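Local coordinates for protein pectinesterase (Aspergillus niger, PDB 5C1E) that hydrolyses the methyl esters of pectin, releasing methanol and leaving free galacturonate units in the plant cell-wall polysaccharide, at residues A159-F164 with A181-A186. Residues are numbered along the deposited sequence; the frame is centred on the assembly and turned at random.
Sequences AVDYIF and AGAITA
Ile-163 and Ala-186 are joined by the shortest backbone bond of this contact, Ala-186 N to Ile-163 O at 2.8 Å. Ile-163 N in turn donates a hydrogen bond to Ile-184 O at 3.0 Å, so Ile-163 bonds to the residues on both sides of its parallel partner, Thr-185, as one residue does in any parallel ladder. Before the strand, where the chain turns, Asp-161 N reaches Ala-183 O at 2.9 Å; the bond is bent at the hydrogen (133°). A water bridges the same two residues, donating to Asp-161 OD1 and accepting from Ala-183 N. Asp-161, the predicted catalytic residue, also forms a salt bridge through OD1 with Arg-221, while OD2 is hydrogen-bonded to a glycerol, probably from the crystallisation liquor, which may mark a pocket. Ala-186 CB lies 3.7 Å from both CB and CG of Asp-161, a small methyl that suits a place beside the carboxylate.

Gly-182 lets Ala-159 O approach its CA to 3.2 Å. A side chain there would run into that oxygen and, at this backbone conformation (phi 157°), into the carbonyl O of Ala-181, so glycine suits the place. The Tyr-162 ring lies side by side with Ile-184 because CG sits between the backbone N and carbonyl carbon (chi1 64°). Ile-184 CG2 makes a CH-pi contact over one face, offset toward the rim, while CG1 comes within 3.5 Å of Tyr-162 OH. That hydroxyl is hydrogen-bonded to Ser-178, which satisfies the polar end of a buried aromatic. Branched Ile-163 adds CD1 beside the same CG2.

These are successive coils of a right-handed parallel beta-helix, the pectinesterase fold: Ile-184 also packs on strand 175-178, Thr-185 meets strands 198-201 and 228-232, and Phe-164 stacks with Tyr-143 of strand 142-146.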
loop_
_atom_site.group_PDB
_atom_site.type_symbol
_atom_site.label_atom_id
_atom_site.label_comp_id
_atom_site.label_asym_id
_atom_site.label_seq_id
_atom_site.Cartn_x
_atom_site.Cartn_y
_atom_site.Cartn_z
ATOM N N ALA A 159 10.336 0.173 -6.965
ATOM C CA ALA A 159 10.961 0.981 -7.988
ATOM C C ALA A 159 10.042 1.304 -9.159
ATOM O O ALA A 159 10.016 2.440 -9.627
ATOM C CB ALA A 159 12.194 0.267 -8.506
ATOM N N VAL A 160 9.334 0.287 -9.650
ATOM C CA VAL A 160 8.577 0.374 -10.869
ATOM C C VAL A 160 7.095 0.102 -10.638
ATOM O O VAL A 160 6.700 -1.020 -10.294
ATOM C CB VAL A 160 9.143 -0.613 -11.906
ATOM C CG1 VAL A 160 8.316 -0.577 -13.190
ATOM C CG2 VAL A 160 10.590 -0.257 -12.183
ATOM N N ASP A 161 6.284 1.144 -10.833
ATOM C CA ASP A 161 4.824 1.066 -10.726
ATOM C C ASP A 161 4.451 0.406 -9.424
ATOM O O ASP A 161 3.623 -0.491 -9.400
ATOM C CB ASP A 161 4.214 0.272 -11.891
ATOM C CG ASP A 161 4.526 0.857 -13.251
ATOM O OD1 ASP A 161 4.910 2.055 -13.360
ATOM O OD2 ASP A 161 4.343 0.109 -14.245
ATOM N N TYR A 162 5.100 0.807 -8.338
ATOM C CA TYR A 162 4.973 0.048 -7.097
ATOM C C TYR A 162 3.753 0.356 -6.224
ATOM O O TYR A 162 3.509 -0.360 -5.263
ATOM C CB TYR A 162 6.287 0.013 -6.314
ATOM C CG TYR A 162 6.885 1.295 -5.767
ATOM C CD1 TYR A 162 7.721 2.089 -6.543
ATOM C CD2 TYR A 162 6.697 1.649 -4.445
ATOM C CE1 TYR A 162 8.319 3.214 -6.035
ATOM C CE2 TYR A 162 7.296 2.777 -3.915
ATOM C CZ TYR A 162 8.111 3.549 -4.697
ATOM O OH TYR A 162 8.711 4.658 -4.156
ATOM N N ILE A 163 2.978 1.379 -6.600
ATOM C CA ILE A 163 1.614 1.592 -6.083
ATOM C C ILE A 163 0.761 1.725 -7.333
ATOM O O ILE A 163 0.928 2.669 -8.088
ATOM C CB ILE A 163 1.508 2.853 -5.213
ATOM C CG1 ILE A 163 2.464 2.752 -4.024
ATOM C CG2 ILE A 163 0.067 3.063 -4.739
ATOM C CD1 ILE A 163 2.636 4.049 -3.247
ATOM N N PHE A 164 -0.069 0.730 -7.602
ATOM C CA PHE A 164 -0.735 0.636 -8.899
ATOM C C PHE A 164 -2.106 -0.017 -8.787
ATOM O O PHE A 164 -2.348 -0.809 -7.885
ATOM C CB PHE A 164 0.177 -0.094 -9.936
ATOM C CG PHE A 164 0.216 -1.592 -9.776
ATOM C CD1 PHE A 164 0.879 -2.170 -8.694
ATOM C CD2 PHE A 164 -0.402 -2.418 -10.691
ATOM C CE1 PHE A 164 0.890 -3.539 -8.527
ATOM C CE2 PHE A 164 -0.397 -3.790 -10.525
ATOM C CZ PHE A 164 0.249 -4.354 -9.453
ATOM N N ALA A 181 15.097 3.049 -10.159
ATOM C CA ALA A 181 14.517 4.075 -11.009
ATOM C C ALA A 181 13.155 3.622 -11.572
ATOM O O ALA A 181 12.969 2.446 -11.962
ATOM C CB ALA A 181 15.474 4.393 -12.148
ATOM N N GLY A 182 12.208 4.556 -11.638
ATOM C CA GLY A 182 10.871 4.249 -12.130
ATOM C C GLY A 182 9.828 5.232 -11.635
ATOM O O GLY A 182 10.158 6.284 -11.066
ATOM N N ALA A 183 8.564 4.912 -11.902
ATOM C CA ALA A 183 7.450 5.747 -11.463
ATOM C C ALA A 183 6.819 5.125 -10.238
ATOM O O ALA A 183 6.628 3.919 -10.186
ATOM C CB ALA A 183 6.431 5.898 -12.573
ATOM N N ILE A 184 6.488 5.950 -9.244
ATOM C CA ILE A 184 5.951 5.435 -8.003
ATOM C C ILE A 184 4.524 4.922 -8.212
ATOM O O ILE A 184 4.220 3.797 -7.867
ATOM C CB ILE A 184 5.952 6.502 -6.897
ATOM C CG1 ILE A 184 7.379 6.901 -6.542
ATOM C CG2 ILE A 184 5.252 5.974 -5.664
ATOM C CD1 ILE A 184 7.494 8.166 -5.726
ATOM N N THR A 185 3.656 5.762 -8.765
ATOM C CA THR A 185 2.245 5.372 -8.963
ATOM C C THR A 185 1.940 4.996 -10.410
ATOM O O THR A 185 2.480 5.575 -11.346
ATOM C CB THR A 185 1.245 6.467 -8.517
ATOM O OG1 THR A 185 1.348 7.658 -9.331
ATOM C CG2 THR A 185 1.437 6.799 -7.058
ATOM N N ALA A 186 1.027 4.047 -10.577
ATOM C CA ALA A 186 0.504 3.708 -11.879
ATOM C C ALA A 186 -0.996 3.414 -11.778
ATOM O O ALA A 186 -1.431 2.259 -11.726
ATOM C CB ALA A 186 1.274 2.524 -12.461
HETATM O O HOH W 1 7.771 2.732 -13.480
#